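Local coordinates for glyoxalase-like domain protein (Staphylococcus aureus, PDB 3P8A), which is of unknown function but belongs to the VOC (glyoxalase-like) family and is built mainly of antiparallel beta sheet, at residues I28-D33 / Q105-I110; G63-N68 / F189-V194; I135-D140 / W149-I154. All coordinates share one frame; numbering follows the deposited sequence.

Contact 1 (I28-D33 / Q105-I110); sequences IIHYID and QGFKNI
Ile28 lays its CD1 methyl over one face of the Phe107 ring, 3.7 Å from the ring centroid, in a CH-pi contact. At the edge of the same ring, in its plane, sits the carbonyl O of Ile29. The ring of His30 meets Phe107 obliquely, with centroids 5.3 Å apart and planes at 61°. One face of the imidazole is covered by CG1 of Ile32, two residues further along the chain, while His30 CD2 lies 3.4 Å from Gly106 C. With chi1 at -176°, CG of His30 is turned opposite the backbone N, which brings the CD2 corner of the imidazole against the Gly106 backbone; its two nitrogens are bound further off by Tyr268 OH and Arg264 O, so the ring's rotation is fixed.

On the other face, that of Ile29 and Tyr31, CB of Tyr31 packs at 3.7 Å on CG of Lys108, whose bent chain ends at Glu101 in a salt bridge. The backbones pair antiparallel, but unevenly. Ile29 O takes the N-H of Lys108 at 2.7 Å and Ile29 N gives to Asn109 O at 2.9 Å, while Asn109 N is buried without a partner in the model, consistent with a beta bulge at Lys108-Asn109. Tyr31 and Gly106 bond to each other both ways. Past the strand end, Gln105 OE1 receives Asp33 N at 2.8 Å; Arg264 NH1 also binds this oxygen, and Gln105 NE2 holds a buffer molecule, probably from crystallisation.

Strands 24-31 and 106-113 thereby join two four-strand halves mid-sheet; the half opened by 106-113 runs beta-alpha-beta-beta-beta, consistent with the paired modules of VOC proteins.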
loop_
_atom_site.group_PDB
_atom_site.type_symbol
_atom_site.label_atom_id
_atom_site.label_comp_id
_atom_site.label_asym_id
_atom_site.label_seq_id
_atom_site.Cartn_x
_atom_site.Cartn_y
_atom_site.Cartn_z
ATOM N N ILE A 28 3.230 -0.623 0.505
ATOM C CA ILE A 28 2.249 -1.646 0.789
ATOM C C ILE A 28 2.078 -1.665 2.304
ATOM O O ILE A 28 3.057 -1.519 3.030
ATOM C CB ILE A 28 2.606 -3.051 0.183
ATOM C CG1 ILE A 28 1.469 -4.063 0.427
ATOM C CG2 ILE A 28 3.988 -3.587 0.627
ATOM C CD1 ILE A 28 1.467 -5.250 -0.551
ATOM N N ILE A 29 0.851 -1.822 2.776
ATOM C CA ILE A 29 0.556 -1.850 4.208
ATOM C C ILE A 29 0.343 -3.242 4.675
ATOM O O ILE A 29 -0.524 -3.950 4.151
ATOM C CB ILE A 29 -0.653 -0.951 4.574
ATOM C CG1 ILE A 29 -0.417 0.497 4.111
ATOM C CG2 ILE A 29 -0.963 -0.990 6.089
ATOM C CD1 ILE A 29 -1.542 1.015 3.357
ATOM N N HIS A 30 1.084 -3.610 5.725
ATOM C CA HIS A 30 0.955 -4.892 6.388
ATOM C C HIS A 30 0.547 -4.667 7.859
ATOM O O HIS A 30 1.341 -4.127 8.639
ATOM C CB HIS A 30 2.259 -5.697 6.253
ATOM C CG HIS A 30 2.214 -7.092 6.824
ATOM N ND1 HIS A 30 3.332 -7.916 6.788
ATOM C CD2 HIS A 30 1.201 -7.757 7.434
ATOM C CE1 HIS A 30 2.962 -9.051 7.366
ATOM N NE2 HIS A 30 1.685 -9.001 7.775
ATOM N N TYR A 31 -0.684 -5.102 8.234
ATOM C CA TYR A 31 -1.170 -5.017 9.608
ATOM C C TYR A 31 -0.566 -6.167 10.430
ATOM O O TYR A 31 -0.756 -7.322 10.084
ATOM C CB TYR A 31 -2.718 -4.960 9.713
ATOM C CG TYR A 31 -3.247 -5.232 11.113
ATOM C CD1 TYR A 31 -4.164 -6.254 11.346
ATOM C CD2 TYR A 31 -2.774 -4.518 12.213
ATOM C CE1 TYR A 31 -4.631 -6.531 12.633
ATOM C CE2 TYR A 31 -3.163 -4.844 13.512
ATOM C CZ TYR A 31 -4.111 -5.837 13.713
ATOM O OH TYR A 31 -4.526 -6.131 14.984
ATOM N N ILE A 32 0.211 -5.822 11.483
ATOM C CA ILE A 32 0.887 -6.771 12.380
ATOM C C ILE A 32 0.528 -6.462 13.823
ATOM O O ILE A 32 0.836 -5.378 14.300
ATOM C CB ILE A 32 2.437 -6.790 12.148
ATOM C CG1 ILE A 32 2.767 -7.414 10.780
ATOM C CG2 ILE A 32 3.167 -7.565 13.279
ATOM C CD1 ILE A 32 4.214 -7.405 10.379
ATOM N N ASP A 33 -0.096 -7.417 14.523
ATOM C CA ASP A 33 -0.433 -7.235 15.935
ATOM C C ASP A 33 0.875 -7.307 16.743
ATOM O O ASP A 33 1.751 -8.066 16.365
ATOM C CB ASP A 33 -1.386 -8.349 16.398
ATOM C CG ASP A 33 -1.638 -8.341 17.891
ATOM O OD1 ASP A 33 -2.136 -7.321 18.398
ATOM O OD2 ASP A 33 -1.358 -9.363 18.540
ATOM N N GLN A 105 -4.812 -10.026 10.417
ATOM C CA GLN A 105 -3.468 -9.567 10.050
ATOM C C GLN A 105 -3.145 -9.911 8.598
ATOM O O GLN A 105 -3.665 -10.897 8.080
ATOM C CB GLN A 105 -2.439 -10.197 10.981
ATOM C CG GLN A 105 -2.638 -9.770 12.424
ATOM C CD GLN A 105 -1.639 -10.434 13.324
ATOM O OE1 GLN A 105 -0.486 -10.017 13.428
ATOM N NE2 GLN A 105 -2.037 -11.527 13.928
ATOM N N GLY A 106 -2.289 -9.101 7.977
ATOM C CA GLY A 106 -1.863 -9.281 6.599
ATOM C C GLY A 106 -1.812 -7.985 5.831
ATOM O O GLY A 106 -2.005 -6.901 6.402
ATOM N N PHE A 107 -1.523 -8.089 4.523
ATOM C CA PHE A 107 -1.503 -6.930 3.648
ATOM C C PHE A 107 -2.892 -6.306 3.609
ATOM O O PHE A 107 -3.895 -7.018 3.454
ATOM C CB PHE A 107 -1.019 -7.312 2.248
ATOM C CG PHE A 107 0.439 -7.678 2.147
ATOM C CD1 PHE A 107 1.412 -6.892 2.757
ATOM C CD2 PHE A 107 0.849 -8.746 1.355
ATOM C CE1 PHE A 107 2.757 -7.191 2.611
ATOM C CE2 PHE A 107 2.202 -9.035 1.185
ATOM C CZ PHE A 107 3.151 -8.275 1.841
ATOM N N LYS A 108 -2.960 -4.989 3.847
ATOM C CA LYS A 108 -4.235 -4.261 3.883
ATOM C C LYS A 108 -4.546 -3.515 2.587
ATOM O O LYS A 108 -5.710 -3.496 2.144
ATOM C CB LYS A 108 -4.268 -3.268 5.056
ATOM C CG LYS A 108 -4.200 -3.916 6.458
ATOM C CD LYS A 108 -5.498 -4.644 6.877
ATOM C CE LYS A 108 -5.377 -6.155 6.822
ATOM N NZ LYS A 108 -6.737 -6.810 6.885
ATOM N N ASN A 109 -3.524 -2.862 2.014
ATOM C CA ASN A 109 -3.681 -2.060 0.809
ATOM C C ASN A 109 -2.342 -1.659 0.243
ATOM O O ASN A 109 -1.292 -1.942 0.827
ATOM C CB ASN A 109 -4.491 -0.763 1.131
ATOM C CG ASN A 109 -5.378 -0.303 -0.006
ATOM O OD1 ASN A 109 -5.187 -0.656 -1.186
ATOM N ND2 ASN A 109 -6.374 0.471 0.325
ATOM N N ILE A 110 -2.384 -0.979 -0.912
ATOM C CA ILE A 110 -1.209 -0.382 -1.552
ATOM C C ILE A 110 -1.519 1.096 -1.714
ATOM O O ILE A 110 -2.685 1.502 -1.793
ATOM C CB ILE A 110 -0.816 -1.070 -2.881
ATOM C CG1 ILE A 110 -2.012 -1.075 -3.892
ATOM C CG2 ILE A 110 -0.276 -2.496 -2.608
ATOM C CD1 ILE A 110 -1.588 -1.368 -5.346
#

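Contact 2 (G63-N68 / F189-V194); sequences GYINEN and FSIETV
The loop of the beta hairpin formed by strands 58-64 and 69-75 touches the beginning of strand 189-198 here, Ile65 and Asn68 meeting Phe189 and Ile191 where the two large sheets of the chain come together. The loop is closed by its own backbone bond, Ile65 N to Asn68 O at 3.0 Å, and no direct hydrogen bond links it to the strand. Apolar packing and one water do that work.

Ile65 is the main apolar piece. Its CG2 branch is set opposite the backbone N (chi1 -51° for CG1), and this methyl rests 3.5 Å from Phe189 O and 3.7 Å from Phe189 CB. The other branch reaches toward Ile191, Ile65 CG1 standing 4.1 Å from the CD1 methyl of Ile191; the two isoleucine side chains run roughly perpendicular. The Phe189 ring itself turns off toward Ile250 and Asp252.

Asn68 approaches Ile191 from the other end of the loop, its side chain passing alongside in the reverse direction, with Asn68 ND2 3.6 Å from Ile191 CD1. CG occupies the site flanked by both the backbone N and the carbonyl carbon (chi1 45°), and from there the amide reaches water 1. That water accepts from Asn68 ND2 at 2.7 Å and from Ile191 N at 2.9 Å, bridging loop and strand and satisfying a backbone N-H.

Strand 189-198 has its pairing partners elsewhere: Ser190 bonds with Lys251 of strand 244-252, and Glu192 and Thr193 both face Ile249 as a classic beta bulge. Phe25 of strand 24-31 touches both Asn68 and Ile191, while Tyr64 packs against Leu181 of helix 176-181.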
loop_
_atom_site.group_PDB
_atom_site.type_symbol
_atom_site.label_atom_id
_atom_site.label_comp_id
_atom_site.label_asym_id
_atom_site.label_seq_id
_atom_site.Cartn_x
_atom_site.Cartn_y
_atom_site.Cartn_z
ATOM N N GLY A 63 10.070 -0.678 6.297
ATOM C CA GLY A 63 11.036 -1.464 5.551
ATOM C C GLY A 63 11.299 -0.754 4.236
ATOM O O GLY A 63 10.560 -0.943 3.263
ATOM N N TYR A 64 12.325 0.126 4.211
ATOM C CA TYR A 64 12.669 0.867 2.999
ATOM C C TYR A 64 13.353 -0.037 1.991
ATOM O O TYR A 64 14.356 -0.677 2.303
ATOM C CB TYR A 64 13.541 2.098 3.319
ATOM C CG TYR A 64 12.827 3.172 4.101
ATOM C CD1 TYR A 64 11.947 4.048 3.476
ATOM C CD2 TYR A 64 13.064 3.345 5.460
ATOM C CE1 TYR A 64 11.308 5.064 4.188
ATOM C CE2 TYR A 64 12.435 4.357 6.183
ATOM C CZ TYR A 64 11.557 5.216 5.541
ATOM O OH TYR A 64 10.933 6.223 6.243
ATOM N N ILE A 65 12.793 -0.099 0.785
ATOM C CA ILE A 65 13.335 -0.922 -0.290
ATOM C C ILE A 65 14.131 -0.013 -1.230
ATOM O O ILE A 65 15.318 0.205 -0.986
ATOM C CB ILE A 65 12.224 -1.789 -0.974
ATOM C CG1 ILE A 65 11.402 -2.588 0.049
ATOM C CG2 ILE A 65 12.801 -2.709 -2.048
ATOM C CD1 ILE A 65 12.253 -3.611 0.994
ATOM N N ASN A 66 13.485 0.554 -2.260
ATOM C CA ASN A 66 14.146 1.435 -3.231
ATOM C C ASN A 66 13.113 2.381 -3.845
ATOM O O ASN A 66 12.370 1.991 -4.755
ATOM C CB ASN A 66 14.881 0.589 -4.298
ATOM C CG ASN A 66 15.857 1.353 -5.180
ATOM O OD1 ASN A 66 16.022 2.580 -5.092
ATOM N ND2 ASN A 66 16.526 0.630 -6.067
ATOM N N GLU A 67 13.019 3.604 -3.274
ATOM C CA GLU A 67 12.079 4.665 -3.662
ATOM C C GLU A 67 10.610 4.240 -3.390
ATOM O O GLU A 67 9.647 4.883 -3.835
ATOM C CB GLU A 67 12.329 5.165 -5.110
ATOM C CG GLU A 67 13.670 5.860 -5.268
ATOM C CD GLU A 67 14.110 6.101 -6.697
ATOM O OE1 GLU A 67 14.998 5.360 -7.181
ATOM O OE2 GLU A 67 13.580 7.041 -7.330
ATOM N N ASN A 68 10.468 3.159 -2.604
ATOM C CA ASN A 68 9.207 2.586 -2.133
ATOM C C ASN A 68 9.505 1.795 -0.864
ATOM O O ASN A 68 10.671 1.586 -0.530
ATOM C CB ASN A 68 8.499 1.743 -3.215
ATOM C CG ASN A 68 9.386 0.804 -3.986
ATOM O OD1 ASN A 68 9.412 0.812 -5.228
ATOM N ND2 ASN A 68 10.133 -0.021 -3.276
ATOM N N PHE A 189 17.279 -5.235 -2.848
ATOM C CA PHE A 189 15.878 -5.553 -3.076
ATOM C C PHE A 189 15.226 -4.582 -4.023
ATOM O O PHE A 189 15.571 -3.402 -4.043
ATOM C CB PHE A 189 15.096 -5.537 -1.758
ATOM C CG PHE A 189 15.618 -6.450 -0.687
ATOM C CD1 PHE A 189 15.705 -7.823 -0.900
ATOM C CD2 PHE A 189 15.941 -5.954 0.569
ATOM C CE1 PHE A 189 16.169 -8.668 0.104
ATOM C CE2 PHE A 189 16.401 -6.802 1.575
ATOM C CZ PHE A 189 16.529 -8.148 1.330
ATOM N N SER A 190 14.216 -5.075 -4.746
ATOM C CA SER A 190 13.417 -4.324 -5.692
ATOM C C SER A 190 12.037 -4.987 -5.777
ATOM O O SER A 190 11.952 -6.175 -6.094
ATOM C CB SER A 190 14.097 -4.315 -7.060
ATOM O OG SER A 190 13.552 -3.309 -7.898
ATOM N N ILE A 191 10.964 -4.246 -5.436
ATOM C CA ILE A 191 9.599 -4.768 -5.546
ATOM C C ILE A 191 9.329 -4.943 -7.052
ATOM O O ILE A 191 9.631 -4.047 -7.841
ATOM C CB ILE A 191 8.542 -3.903 -4.803
ATOM C CG1 ILE A 191 8.707 -4.026 -3.266
ATOM C CG2 ILE A 191 7.110 -4.280 -5.221
ATOM C CD1 ILE A 191 8.190 -2.876 -2.450
ATOM N N GLU A 192 8.829 -6.121 -7.444
ATOM C CA GLU A 192 8.563 -6.447 -8.836
ATOM C C GLU A 192 7.076 -6.585 -9.118
ATOM O O GLU A 192 6.606 -6.125 -10.161
ATOM C CB GLU A 192 9.290 -7.755 -9.179
ATOM C CG GLU A 192 9.263 -8.144 -10.647
ATOM C CD GLU A 192 9.849 -9.504 -10.965
ATOM O OE1 GLU A 192 10.185 -10.259 -10.023
ATOM O OE2 GLU A 192 9.962 -9.818 -12.171
ATOM N N THR A 193 6.339 -7.283 -8.224
ATOM C CA THR A 193 4.929 -7.578 -8.431
ATOM C C THR A 193 4.180 -7.592 -7.127
ATOM O O THR A 193 4.705 -8.019 -6.101
ATOM C CB THR A 193 4.782 -8.958 -9.133
ATOM O OG1 THR A 193 5.588 -8.984 -10.302
ATOM C CG2 THR A 193 3.336 -9.295 -9.526
ATOM N N VAL A 194 2.927 -7.184 -7.200
ATOM C CA VAL A 194 1.963 -7.226 -6.119
ATOM C C VAL A 194 0.856 -8.122 -6.638
ATOM O O VAL A 194 0.309 -7.889 -7.736
ATOM C CB VAL A 194 1.459 -5.826 -5.666
ATOM C CG1 VAL A 194 0.312 -5.952 -4.649
ATOM C CG2 VAL A 194 2.595 -5.040 -5.051
HETATM O O HOH W 1 11.546 -1.377 -5.184
#

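Contact 3 (I135-D140 / W149-I154); sequences IQMERD and WQLLYI
Backbone pairing comes first: Ile135 exchanges two hydrogen bonds with Leu151, the shorter being Ile135 N to Leu151 O at 2.7 Å. Met137 likewise exchanges two with Trp149, of which Met137 N to Trp149 O measures 2.8 Å. Gln136 and Gln150 form the non-hydrogen-bonded pair between them.

The aromatic contacts centre on Trp149. Its chi1 of 69° puts CG between the backbone N and the carbonyl carbon and lays the indole against Met137 and Arg139 of the partner strand. Met137, present as selenomethionine, sets its CB over the five-membered ring, 3.4 Å from the centroid, in a close CH-pi contact. Arg139 CG comes in at the indole's edge, near its plane, 3.6 Å from Trp149 CH2. The guanidinium beyond is tilted 51° to the ring and binds a glycerol, probably a crystallisation additive.

Apolar packing continues on this face, where Met137 CG lies 3.9 Å from Leu151 CD1, and Ile135 CG1 meets the edge of the Tyr153 ring at CE2, 4.3 Å away.

On the other face two glutamines meet by van der Waals contact. The amides of Gln136 and Gln150 are turned almost parallel, 14° apart, and NE2 of Gln136 sits 3.4 Å from Gln150 CG, whereas its hydrogen bond goes outside, to Glu171.

Together these residues form an antiparallel beta hairpin of strands 130-139 and 147-155, the former being an outermost strand of the eight-strand sheet, with strand 166-170 flanking the latter on its far side.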
loop_
_atom_site.group_PDB
_atom_site.type_symbol
_atom_site.label_atom_id
_atom_site.label_comp_id
_atom_site.label_asym_id
_atom_site.label_seq_id
_atom_site.Cartn_x
_atom_site.Cartn_y
_atom_site.Cartn_z
ATOM N N ILE A 135 -6.799 14.480 2.556
ATOM C CA ILE A 135 -6.720 14.384 4.011
ATOM C C ILE A 135 -5.289 14.748 4.415
ATOM O O ILE A 135 -4.354 14.038 4.035
ATOM C CB ILE A 135 -7.097 12.956 4.510
ATOM C CG1 ILE A 135 -8.525 12.503 4.063
ATOM C CG2 ILE A 135 -6.882 12.800 6.027
ATOM C CD1 ILE A 135 -9.716 13.243 4.699
ATOM N N GLN A 136 -5.121 15.824 5.212
ATOM C CA GLN A 136 -3.803 16.228 5.721
ATOM C C GLN A 136 -3.332 15.249 6.810
ATOM O O GLN A 136 -4.109 14.855 7.685
ATOM C CB GLN A 136 -3.827 17.675 6.235
ATOM C CG GLN A 136 -3.153 18.687 5.282
ATOM C CD GLN A 136 -1.651 18.522 5.102
ATOM O OE1 GLN A 136 -0.917 18.039 5.981
ATOM N NE2 GLN A 136 -1.155 18.960 3.959
HETATM N N MSE A 137 -2.073 14.795 6.705
HETATM C CA MSE A 137 -1.519 13.789 7.606
HETATM C C MSE A 137 -0.129 14.180 8.079
HETATM O O MSE A 137 0.618 14.844 7.357
HETATM C CB MSE A 137 -1.377 12.452 6.858
HETATM C CG MSE A 137 -2.682 11.798 6.433
HETATM SE SE MSE A 137 -3.657 10.897 7.878
HETATM C CE MSE A 137 -2.314 9.606 8.445
ATOM N N GLU A 138 0.250 13.686 9.259
ATOM C CA GLU A 138 1.574 13.909 9.816
ATOM C C GLU A 138 1.929 12.841 10.836
ATOM O O GLU A 138 1.059 12.156 11.367
ATOM C CB GLU A 138 1.719 15.312 10.463
ATOM C CG GLU A 138 0.869 15.532 11.708
ATOM C CD GLU A 138 1.228 16.747 12.548
ATOM O OE1 GLU A 138 1.057 16.674 13.789
ATOM O OE2 GLU A 138 1.661 17.774 11.975
ATOM N N ARG A 139 3.214 12.726 11.103
ATOM C CA ARG A 139 3.804 11.902 12.145
ATOM C C ARG A 139 5.146 12.524 12.500
ATOM O O ARG A 139 5.841 13.051 11.621
ATOM C CB ARG A 139 3.878 10.373 11.817
ATOM C CG ARG A 139 4.726 9.979 10.622
ATOM C CD ARG A 139 4.936 8.471 10.477
ATOM N NE ARG A 139 5.336 8.114 9.112
ATOM C CZ ARG A 139 6.577 8.167 8.625
ATOM N NH1 ARG A 139 7.585 8.564 9.393
ATOM N NH2 ARG A 139 6.816 7.831 7.366
ATOM N N ASP A 140 5.487 12.518 13.795
ATOM C CA ASP A 140 6.756 13.076 14.267
ATOM C C ASP A 140 7.897 12.125 13.957
ATOM O O ASP A 140 7.718 10.900 13.998
ATOM C CB ASP A 140 6.702 13.304 15.787
ATOM C CG ASP A 140 5.573 14.188 16.280
ATOM O OD1 ASP A 140 5.246 15.182 15.587
ATOM O OD2 ASP A 140 5.026 13.897 17.373
ATOM N N TRP A 149 2.239 14.801 4.772
ATOM C CA TRP A 149 1.695 14.302 3.517
ATOM C C TRP A 149 0.184 14.482 3.448
ATOM O O TRP A 149 -0.456 14.817 4.453
ATOM C CB TRP A 149 2.115 12.826 3.280
ATOM C CG TRP A 149 1.491 11.822 4.199
ATOM C CD1 TRP A 149 0.393 11.059 3.943
ATOM C CD2 TRP A 149 1.939 11.454 5.515
ATOM N NE1 TRP A 149 0.157 10.199 4.988
ATOM C CE2 TRP A 149 1.090 10.419 5.969
ATOM C CE3 TRP A 149 2.994 11.881 6.348
ATOM C CZ2 TRP A 149 1.226 9.841 7.237
ATOM C CZ3 TRP A 149 3.140 11.291 7.596
ATOM C CH2 TRP A 149 2.267 10.281 8.027
ATOM N N GLN A 150 -0.371 14.260 2.256
ATOM C CA GLN A 150 -1.807 14.281 1.999
ATOM C C GLN A 150 -2.211 12.952 1.394
ATOM O O GLN A 150 -1.476 12.397 0.580
ATOM C CB GLN A 150 -2.207 15.382 1.011
ATOM C CG GLN A 150 -1.867 16.797 1.444
ATOM C CD GLN A 150 -2.060 17.700 0.257
ATOM O OE1 GLN A 150 -1.106 18.114 -0.414
ATOM N NE2 GLN A 150 -3.307 17.901 -0.124
ATOM N N LEU A 151 -3.391 12.469 1.765
ATOM C CA LEU A 151 -3.963 11.243 1.217
ATOM C C LEU A 151 -5.276 11.562 0.497
ATOM O O LEU A 151 -5.983 12.490 0.879
ATOM C CB LEU A 151 -4.219 10.199 2.313
ATOM C CG LEU A 151 -3.000 9.729 3.116
ATOM C CD1 LEU A 151 -3.409 8.713 4.123
ATOM C CD2 LEU A 151 -1.929 9.130 2.222
ATOM N N LEU A 152 -5.597 10.800 -0.541
ATOM C CA LEU A 152 -6.852 10.933 -1.279
ATOM C C LEU A 152 -7.361 9.514 -1.466
ATOM O O LEU A 152 -6.589 8.614 -1.814
ATOM C CB LEU A 152 -6.635 11.629 -2.626
ATOM C CG LEU A 152 -7.874 11.836 -3.525
ATOM C CD1 LEU A 152 -8.765 12.963 -3.009
ATOM C CD2 LEU A 152 -7.442 12.092 -4.941
ATOM N N TYR A 153 -8.632 9.304 -1.149
ATOM C CA TYR A 153 -9.244 7.994 -1.237
ATOM C C TYR A 153 -10.327 7.938 -2.270
ATOM O O TYR A 153 -11.042 8.924 -2.471
ATOM C CB TYR A 153 -9.854 7.620 0.096
ATOM C CG TYR A 153 -8.838 7.499 1.211
ATOM C CD1 TYR A 153 -8.124 6.321 1.403
ATOM C CD2 TYR A 153 -8.667 8.523 2.137
ATOM C CE1 TYR A 153 -7.208 6.190 2.441
ATOM C CE2 TYR A 153 -7.781 8.387 3.208
ATOM C CZ TYR A 153 -7.039 7.223 3.340
ATOM O OH TYR A 153 -6.195 7.052 4.395
ATOM N N ILE A 154 -10.503 6.759 -2.865
ATOM C CA ILE A 154 -11.607 6.505 -3.781
ATOM C C ILE A 154 -12.756 5.938 -2.958
ATOM O O ILE A 154 -12.557 5.019 -2.171
ATOM C CB ILE A 154 -11.176 5.553 -4.918
ATOM C CG1 ILE A 154 -10.172 6.261 -5.851
ATOM C CG2 ILE A 154 -12.410 5.021 -5.695
ATOM C CD1 ILE A 154 -9.428 5.330 -6.763
#

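How the contacts relate
Contact 1 is the buried one, at the centre of the eight-strand sheet, whereas contact 3 lies on an outermost strand of that sheet and mixes buried residues with exposed ones. Both are antiparallel strand pairings with aromatic CH-pi contacts and both send polar ends to residues outside, but contact 1 pairs segments 72 residues apart in the chain, while contact 3 is a hairpin of consecutive strands. Contact 2, partly buried, is different in kind: it joins two sheets through methyl packing and a water. It touches contact 1 where Ile110 CG2 meets Val194 CG1 at 4.1 Å; contact 3 touches neither, its centre about 18 Å from that of contact 1.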